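Local coordinates for outer membrane protein TP0453 (PDB 3K8G) that alters membrane permeability at acidic pH and might take part in ligand transport at the outer membrane of Treponema pallidum, at residues A[26-31]-A[158-163]; A[56-61]-A[71-76]; A[162-167]-A[189-194]. All blocks are in the same frame, centred on the assembly; numbering follows the deposited sequence.

Contact 1: A[26-31]-A[158-163]; sequences PVAGNE and TSQTVA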
loop_
_atom_site.group_PDB
_atom_site.type_symbol
_atom_site.label_atom_id
_atom_site.label_comp_id
_atom_site.label_asym_id
_atom_site.label_seq_id
_atom_site.Cartn_x
_atom_site.Cartn_y
_atom_site.Cartn_z
ATOM N N PRO A 26 -1.252 3.174 8.463
ATOM C CA PRO A 26 -0.744 3.440 9.818
ATOM C C PRO A 26 -0.441 2.093 10.483
ATOM O O PRO A 26 -1.262 1.200 10.424
ATOM C CB PRO A 26 -1.908 4.166 10.519
ATOM C CG PRO A 26 -3.062 4.225 9.532
ATOM C CD PRO A 26 -2.688 3.479 8.290
ATOM N N VAL A 27 0.742 1.909 11.053
ATOM C CA VAL A 27 1.070 0.582 11.608
ATOM C C VAL A 27 0.214 0.264 12.854
ATOM O O VAL A 27 -0.268 -0.846 12.983
ATOM C CB VAL A 27 2.574 0.415 11.872
ATOM C CG1 VAL A 27 2.892 -0.926 12.557
ATOM C CG2 VAL A 27 3.345 0.540 10.520
ATOM N N ALA A 28 0.024 1.242 13.738
ATOM C CA ALA A 28 -0.824 1.042 14.958
ATOM C C ALA A 28 -2.271 0.713 14.598
ATOM O O ALA A 28 -2.931 1.450 13.841
ATOM C CB ALA A 28 -0.753 2.245 15.877
ATOM N N GLY A 29 -2.745 -0.425 15.109
ATOM C CA GLY A 29 -4.095 -0.918 14.824
ATOM C C GLY A 29 -4.186 -1.828 13.610
ATOM O O GLY A 29 -5.227 -2.483 13.386
ATOM N N ASN A 30 -3.101 -1.888 12.835
ATOM C CA ASN A 30 -3.061 -2.710 11.626
ATOM C C ASN A 30 -1.970 -3.767 11.571
ATOM O O ASN A 30 -1.623 -4.273 10.489
ATOM C CB ASN A 30 -3.007 -1.815 10.383
ATOM C CG ASN A 30 -4.171 -0.863 10.320
ATOM O OD1 ASN A 30 -5.299 -1.290 10.224
ATOM N ND2 ASN A 30 -3.905 0.426 10.403
ATOM N N GLU A 31 -1.468 -4.137 12.749
ATOM C CA GLU A 31 -0.334 -5.043 12.872
ATOM C C GLU A 31 -0.542 -6.412 12.245
ATOM O O GLU A 31 0.330 -6.902 11.517
ATOM C CB GLU A 31 0.083 -5.180 14.365
ATOM C CG GLU A 31 0.519 -3.853 15.005
ATOM C CD GLU A 31 -0.612 -3.081 15.687
ATOM O OE1 GLU A 31 -1.806 -3.373 15.468
ATOM O OE2 GLU A 31 -0.306 -2.164 16.469
ATOM N N THR A 158 -3.607 10.267 14.847
ATOM C CA THR A 158 -5.028 10.566 15.041
ATOM C C THR A 158 -5.947 9.547 14.371
ATOM O O THR A 158 -7.091 9.368 14.807
ATOM C CB THR A 158 -5.402 12.011 14.611
ATOM O OG1 THR A 158 -5.194 12.167 13.201
ATOM C CG2 THR A 158 -4.564 13.039 15.368
ATOM N N SER A 159 -5.454 8.869 13.331
ATOM C CA SER A 159 -6.265 7.873 12.627
ATOM C C SER A 159 -5.490 6.567 12.381
ATOM O O SER A 159 -4.250 6.573 12.216
ATOM C CB SER A 159 -6.806 8.462 11.315
ATOM O OG SER A 159 -7.618 7.534 10.601
ATOM N N GLN A 160 -6.228 5.457 12.361
ATOM C CA GLN A 160 -5.677 4.136 12.022
ATOM C C GLN A 160 -6.288 3.581 10.721
ATOM O O GLN A 160 -6.218 2.389 10.437
ATOM C CB GLN A 160 -5.899 3.172 13.186
ATOM C CG GLN A 160 -5.410 3.809 14.524
ATOM C CD GLN A 160 -5.281 2.811 15.644
ATOM O OE1 GLN A 160 -6.006 1.815 15.683
ATOM N NE2 GLN A 160 -4.358 3.075 16.568
ATOM N N THR A 161 -6.870 4.478 9.934
ATOM C CA THR A 161 -7.479 4.126 8.643
ATOM C C THR A 161 -6.390 3.789 7.616
ATOM O O THR A 161 -5.461 4.561 7.416
ATOM C CB THR A 161 -8.369 5.267 8.145
ATOM O OG1 THR A 161 -9.426 5.474 9.091
ATOM C CG2 THR A 161 -9.019 4.937 6.803
ATOM N N VAL A 162 -6.557 2.641 6.974
ATOM C CA VAL A 162 -5.761 2.179 5.839
ATOM C C VAL A 162 -6.400 2.786 4.571
ATOM O O VAL A 162 -7.622 2.762 4.428
ATOM C CB VAL A 162 -5.789 0.634 5.755
ATOM C CG1 VAL A 162 -5.063 0.092 4.466
ATOM C CG2 VAL A 162 -5.176 0.015 7.010
ATOM N N ALA A 163 -5.581 3.368 3.689
ATOM C CA ALA A 163 -6.115 4.021 2.466
ATOM C C ALA A 163 -5.546 3.368 1.204
ATOM O O ALA A 163 -4.345 3.106 1.132
ATOM C CB ALA A 163 -5.790 5.556 2.497
HETATM O O HOH W 1 -7.326 0.184 11.383
#
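A polar anchor joins Asn30, at the end of a tight turn, to the backbone of Gln160, where strand 21-26 gives way to helix 31-41 and the chain approaches strand 162-166. The principle is that one amide can tie its own turn and a distant loop together. Asn30 ND2 sends one N-H to Gln160 O at 3.0 Å, almost straight (177°), and the other back to Pro26 O at 2.8 Å. Both acceptors lie in the plane of the amide, so the two bonds fix its rotation. With CG opposite the carbonyl carbon (chi1 -57°), the side chain slides past Val162 and brings OD1 to 3.5 Å from Val162 CG2. A water donates to Asn30 OD1 and also, at 2.6 Å, to Gln160 O, closing a small ring of bonds. Tyr200 OH is a further partner of Asn30 OD1.

Van der Waals contacts, mostly of carbon against oxygen, lie beside this anchor. The Pro26 ring leans on the 159-161 backbone, its CD only 3.1 Å from Thr161 O. Gln160 reaches the turn with an extended chain, its amide carbon CD resting 3.3 Å from Ala28 O, while OE1 touches Gly29 CA. Val27 to Asn30 form a type II turn, with Gly29 at its third position.

Thr161 and Ala163 pack against helix 147-153 and strand 189-196. Asn30 occupies the N-cap position of helix 31-41, although its side chain does not cap it; this helix includes a segment inferred to be amphipathic, one of those that move away from helices 169-176 and 215-225 when the cavity opens.

Contact 2: A[56-61]-A[71-76]; sequences AVYGAF and FGSGSY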
loop_
_atom_site.group_PDB
_atom_site.type_symbol
_atom_site.label_atom_id
_atom_site.label_comp_id
_atom_site.label_asym_id
_atom_site.label_seq_id
_atom_site.Cartn_x
_atom_site.Cartn_y
_atom_site.Cartn_z
ATOM N N ALA A 56 4.327 4.446 10.102
ATOM C CA ALA A 56 3.479 4.514 8.906
ATOM C C ALA A 56 4.226 4.023 7.668
ATOM O O ALA A 56 5.432 4.249 7.532
ATOM C CB ALA A 56 2.987 5.954 8.677
ATOM N N VAL A 57 3.502 3.325 6.795
ATOM C CA VAL A 57 4.066 2.793 5.559
ATOM C C VAL A 57 3.293 3.417 4.355
ATOM O O VAL A 57 2.066 3.379 4.320
ATOM C CB VAL A 57 3.938 1.242 5.509
ATOM C CG1 VAL A 57 4.386 0.683 4.132
ATOM C CG2 VAL A 57 4.801 0.561 6.619
ATOM N N TYR A 58 4.031 3.940 3.381
ATOM C CA TYR A 58 3.477 4.489 2.135
ATOM C C TYR A 58 3.919 3.546 1.031
ATOM O O TYR A 58 5.086 3.134 1.003
ATOM C CB TYR A 58 4.076 5.875 1.882
ATOM C CG TYR A 58 3.827 6.840 2.996
ATOM C CD1 TYR A 58 2.780 7.759 2.914
ATOM C CD2 TYR A 58 4.617 6.827 4.150
ATOM C CE1 TYR A 58 2.531 8.665 3.944
ATOM C CE2 TYR A 58 4.364 7.726 5.202
ATOM C CZ TYR A 58 3.316 8.636 5.084
ATOM O OH TYR A 58 3.056 9.538 6.103
ATOM N N GLY A 59 3.008 3.154 0.138
ATOM C CA GLY A 59 3.394 2.179 -0.853
ATOM C C GLY A 59 2.862 2.539 -2.235
ATOM O O GLY A 59 1.850 3.201 -2.365
ATOM N N ALA A 60 3.537 2.026 -3.252
ATOM C CA ALA A 60 3.090 2.154 -4.638
ATOM C C ALA A 60 3.366 0.789 -5.318
ATOM O O ALA A 60 4.469 0.229 -5.177
ATOM C CB ALA A 60 3.842 3.257 -5.329
ATOM N N PHE A 61 2.353 0.249 -5.989
ATOM C CA PHE A 61 2.532 -0.974 -6.805
ATOM C C PHE A 61 2.513 -0.633 -8.303
ATOM O O PHE A 61 1.596 0.069 -8.772
ATOM C CB PHE A 61 1.396 -1.964 -6.526
ATOM C CG PHE A 61 1.392 -3.121 -7.500
ATOM C CD1 PHE A 61 2.406 -4.056 -7.464
ATOM C CD2 PHE A 61 0.410 -3.223 -8.464
ATOM C CE1 PHE A 61 2.420 -5.132 -8.385
ATOM C CE2 PHE A 61 0.426 -4.272 -9.382
ATOM C CZ PHE A 61 1.449 -5.218 -9.329
ATOM N N PHE A 71 7.830 3.168 1.492
ATOM C CA PHE A 71 8.538 4.104 2.302
ATOM C C PHE A 71 7.956 4.077 3.715
ATOM O O PHE A 71 6.743 4.182 3.888
ATOM C CB PHE A 71 8.416 5.499 1.678
ATOM C CG PHE A 71 9.160 6.565 2.428
ATOM C CD1 PHE A 71 10.404 7.006 1.986
ATOM C CD2 PHE A 71 8.595 7.152 3.561
ATOM C CE1 PHE A 71 11.093 8.026 2.666
ATOM C CE2 PHE A 71 9.290 8.162 4.269
ATOM C CZ PHE A 71 10.521 8.599 3.805
ATOM N N GLY A 72 8.832 3.906 4.704
ATOM C CA GLY A 72 8.392 3.822 6.121
ATOM C C GLY A 72 8.926 4.974 6.959
ATOM O O GLY A 72 10.068 5.361 6.786
ATOM N N SER A 73 8.081 5.565 7.821
ATOM C CA SER A 73 8.560 6.536 8.810
ATOM C C SER A 73 8.612 5.769 10.103
ATOM O O SER A 73 7.644 5.080 10.443
ATOM C CB SER A 73 7.584 7.706 8.992
ATOM O OG SER A 73 7.316 8.304 7.737
ATOM N N GLY A 74 9.733 5.870 10.814
ATOM C CA GLY A 74 9.866 5.160 12.079
ATOM C C GLY A 74 11.117 5.579 12.820
ATOM O O GLY A 74 11.618 6.692 12.652
ATOM N N SER A 75 11.620 4.658 13.624
ATOM C CA SER A 75 12.822 4.894 14.450
ATOM C C SER A 75 13.754 3.730 14.165
ATOM O O SER A 75 13.466 2.592 14.530
ATOM C CB SER A 75 12.436 4.940 15.930
ATOM O OG SER A 75 13.561 5.271 16.737
ATOM N N TYR A 76 14.818 4.000 13.428
ATOM C CA TYR A 76 15.713 2.948 12.973
ATOM C C TYR A 76 17.163 3.243 13.402
ATOM O O TYR A 76 18.032 3.482 12.553
ATOM C CB TYR A 76 15.621 2.788 11.464
ATOM C CG TYR A 76 14.195 2.709 10.905
ATOM C CD1 TYR A 76 13.386 1.620 11.180
ATOM C CD2 TYR A 76 13.679 3.734 10.105
ATOM C CE1 TYR A 76 12.102 1.533 10.675
ATOM C CE2 TYR A 76 12.397 3.649 9.587
ATOM C CZ TYR A 76 11.623 2.553 9.863
ATOM O OH TYR A 76 10.349 2.447 9.355
#
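Different first torsions let Tyr58 and Phe71, directly opposed on neighbouring strands, lie side by side. Tyr58 has CG opposite its carbonyl carbon (chi1 -58°), whereas in Phe71 CG lies opposite the backbone N (chi1 -178°). Both rings then run the same way from the sheet, and Tyr58 CD2 meets the edge of the Phe71 ring at its CD2, 4.0 Å away. The Tyr58 ring is turned so that Phe71 O lies at its edge and in its plane, 3.4 Å from CD2. Farther along the same edge, Tyr58 CE2 is 3.9 Å from Ser73 OG.

The backbone supplies the frame. Tyr58 N bonds to Phe71 O at 2.8 Å, and Phe71 N returns the bond to Tyr58 O at the same length. One pair further, Ser73 N reaches Ala56 O at 3.0 Å, but the reciprocal bond from Ala56 N to Ser73 O is weak at 3.4 Å. Between them Val57 and Gly72 form a non-hydrogen-bonded pair, where Gly72 CA approaches Ala56 O at 3.3 Å in a CA-H...O contact.

Helix 11-15 covers the rings, with Pro11 touching both and Val15 packing on Phe71. Tyr58 OH is satisfied by Cys153 O, tying the sheet to the end of helix 147-153. Running at 170° to each other, the strands form an antiparallel beta hairpin, one of the building blocks of the U-shaped half-barrel of this protein.

Contact 3: A[162-167]-A[189-194]; sequences VALYIK and MELYLT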
loop_
_atom_site.group_PDB
_atom_site.type_symbol
_atom_site.label_atom_id
_atom_site.label_comp_id
_atom_site.label_asym_id
_atom_site.label_seq_id
_atom_site.Cartn_x
_atom_site.Cartn_y
_atom_site.Cartn_z
ATOM N N VAL A 162 -6.557 2.641 6.974
ATOM C CA VAL A 162 -5.761 2.179 5.839
ATOM C C VAL A 162 -6.400 2.786 4.571
ATOM O O VAL A 162 -7.622 2.762 4.428
ATOM C CB VAL A 162 -5.789 0.634 5.755
ATOM C CG1 VAL A 162 -5.063 0.092 4.466
ATOM C CG2 VAL A 162 -5.176 0.015 7.010
ATOM N N ALA A 163 -5.581 3.368 3.689
ATOM C CA ALA A 163 -6.115 4.021 2.466
ATOM C C ALA A 163 -5.546 3.368 1.204
ATOM O O ALA A 163 -4.345 3.106 1.132
ATOM C CB ALA A 163 -5.790 5.556 2.497
ATOM N N LEU A 164 -6.390 3.118 0.194
ATOM C CA LEU A 164 -5.869 2.645 -1.070
ATOM C C LEU A 164 -6.440 3.512 -2.171
ATOM O O LEU A 164 -7.601 3.928 -2.094
ATOM C CB LEU A 164 -6.233 1.179 -1.345
ATOM C CG LEU A 164 -5.321 0.126 -0.668
ATOM C CD1 LEU A 164 -5.874 -0.205 0.687
ATOM C CD2 LEU A 164 -5.253 -1.122 -1.542
ATOM N N TYR A 165 -5.610 3.807 -3.162
ATOM C CA TYR A 165 -6.116 4.447 -4.360
ATOM C C TYR A 165 -5.770 3.568 -5.554
ATOM O O TYR A 165 -4.582 3.279 -5.797
ATOM C CB TYR A 165 -5.487 5.829 -4.520
ATOM C CG TYR A 165 -5.985 6.530 -5.788
ATOM C CD1 TYR A 165 -7.343 6.733 -5.973
ATOM C CD2 TYR A 165 -5.095 7.007 -6.776
ATOM C CE1 TYR A 165 -7.830 7.373 -7.103
ATOM C CE2 TYR A 165 -5.601 7.678 -7.908
ATOM C CZ TYR A 165 -6.980 7.846 -8.043
ATOM O OH TYR A 165 -7.559 8.478 -9.140
ATOM N N ILE A 166 -6.780 3.161 -6.320
ATOM C CA ILE A 166 -6.561 2.067 -7.298
ATOM C C ILE A 166 -7.042 2.587 -8.641
ATOM O O ILE A 166 -8.229 2.899 -8.770
ATOM C CB ILE A 166 -7.361 0.815 -6.865
ATOM C CG1 ILE A 166 -6.904 0.364 -5.464
ATOM C CG2 ILE A 166 -7.295 -0.339 -7.959
ATOM C CD1 ILE A 166 -8.089 0.041 -4.514
ATOM N N LYS A 167 -6.129 2.721 -9.611
ATOM C CA LYS A 167 -6.494 3.288 -10.903
ATOM C C LYS A 167 -7.496 2.388 -11.624
ATOM O O LYS A 167 -8.437 2.891 -12.218
ATOM C CB LYS A 167 -5.241 3.573 -11.770
ATOM C CG LYS A 167 -4.254 4.532 -11.054
ATOM C CD LYS A 167 -3.266 5.257 -11.977
ATOM C CE LYS A 167 -2.489 6.363 -11.185
ATOM N NZ LYS A 167 -1.036 6.570 -11.602
ATOM N N MET A 189 -10.865 3.660 -8.057
ATOM C CA MET A 189 -11.523 3.352 -6.820
ATOM C C MET A 189 -10.723 3.970 -5.681
ATOM O O MET A 189 -9.499 3.828 -5.644
ATOM C CB MET A 189 -11.626 1.829 -6.592
ATOM C CG MET A 189 -12.105 1.434 -5.157
ATOM S SD MET A 189 -12.033 -0.358 -4.744
ATOM C CE MET A 189 -13.166 -0.971 -5.944
ATOM N N GLU A 190 -11.417 4.619 -4.743
ATOM C CA GLU A 190 -10.798 5.014 -3.455
ATOM C C GLU A 190 -11.348 4.028 -2.417
ATOM O O GLU A 190 -12.544 3.757 -2.413
ATOM C CB GLU A 190 -11.305 6.396 -3.047
ATOM C CG GLU A 190 -10.855 7.545 -3.899
ATOM C CD GLU A 190 -11.475 8.855 -3.395
ATOM O OE1 GLU A 190 -11.318 9.177 -2.218
ATOM O OE2 GLU A 190 -12.097 9.565 -4.197
ATOM N N LEU A 191 -10.505 3.544 -1.515
ATOM C CA LEU A 191 -10.932 2.558 -0.527
ATOM C C LEU A 191 -10.317 2.881 0.808
ATOM O O LEU A 191 -9.084 3.016 0.900
ATOM C CB LEU A 191 -10.483 1.150 -0.980
ATOM C CG LEU A 191 -10.685 -0.038 -0.052
ATOM C CD1 LEU A 191 -12.199 -0.247 0.189
ATOM C CD2 LEU A 191 -10.026 -1.277 -0.658
ATOM N N TYR A 192 -11.154 2.959 1.854
ATOM C CA TYR A 192 -10.699 3.351 3.216
ATOM C C TYR A 192 -11.218 2.309 4.198
ATOM O O TYR A 192 -12.433 2.044 4.204
ATOM C CB TYR A 192 -11.212 4.766 3.575
ATOM C CG TYR A 192 -10.804 5.753 2.498
ATOM C CD1 TYR A 192 -9.493 6.252 2.454
ATOM C CD2 TYR A 192 -11.705 6.154 1.506
ATOM C CE1 TYR A 192 -9.092 7.149 1.419
ATOM C CE2 TYR A 192 -11.298 7.051 0.468
ATOM C CZ TYR A 192 -9.988 7.520 0.455
ATOM O OH TYR A 192 -9.571 8.393 -0.561
ATOM N N LEU A 193 -10.303 1.689 4.954
ATOM C CA LEU A 193 -10.634 0.539 5.819
ATOM C C LEU A 193 -10.200 0.785 7.245
ATOM O O LEU A 193 -9.191 1.458 7.488
ATOM C CB LEU A 193 -9.984 -0.763 5.304
ATOM C CG LEU A 193 -10.033 -1.039 3.784
ATOM C CD1 LEU A 193 -8.724 -0.681 3.077
ATOM C CD2 LEU A 193 -10.420 -2.504 3.448
ATOM N N THR A 194 -10.932 0.205 8.203
ATOM C CA THR A 194 -10.519 0.343 9.599
ATOM C C THR A 194 -10.813 -0.984 10.329
ATOM O O THR A 194 -11.825 -1.642 10.069
ATOM C CB THR A 194 -11.209 1.581 10.258
ATOM O OG1 THR A 194 -10.523 1.940 11.464
ATOM C CG2 THR A 194 -12.660 1.312 10.559
HETATM O O HOH W 2 -7.866 6.759 -2.308
#
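Leu164 and Leu191 form the middle of three hydrogen-bonded pairs; Val162 with Leu193 and Ile166 with Met189 flank them. Every pair makes both of its backbone bonds, six in all, among them Leu164 N to Leu191 O at 2.8 Å. Leu164 O serves twice, accepting Leu191 N and a water that also donates to Tyr192 OH.

Apolar contact dominates the face carrying these six residues. Leu193 CD1 reaches diagonally to Leu164 CD1 at 3.7 Å and also lies 4.0 Å from Val162 CG1. Ile166 and Met189 run side by side, Ile166 CD1 to Met189 SD 4.0 Å. Phe172 of helix 169-176 packs over Ile166, Met189 and Leu191; this helix lies in the connection between the two strands, which are antiparallel neighbours in the U-shaped half-barrel.

Aromatic and polar groups, together with Ala163, lie on the opposite face. Tyr192 CG stands opposite its carbonyl carbon (chi1 -54°), which places CD1 at 3.8 Å from Ala163 CB across the strands and directs the hydroxyl back along its own strand. There Tyr192 OH donates to Glu190 OE1 over a short 2.5 Å, meeting the carboxylate on its anti side and close to its plane. Arg148 adds a cation-pi contact to the Tyr192 ring. Tyr165 crosses Glu190 with ring and carboxylate planes 69° apart, and Tyr165 CD1 touches Met189 O at 3.6 Å.

How the contacts relate
The three contacts sample one run of antiparallel strands, ordered 67-74, 54-62, 21-26, 162-166 and 189-196. Contact 2 and contact 3 lie on either side of strand 21-26, their centres about 17 Å apart and their nearest atoms about 7 Å. Contact 1 sits at the end of that central strand and touches both: Val27 CG2 packs 4.0 Å from Ala56 N of contact 2, and Thr161 CG2 lies 3.6 Å from Leu193 O of contact 3. Contacts 1 and 3 also share Val162 and Ala163. Each contact also has a residue about 4 Å from a bound methylpentanediol (Thr161, Gly72 and Tyr192), probably from the crystallisation liquor.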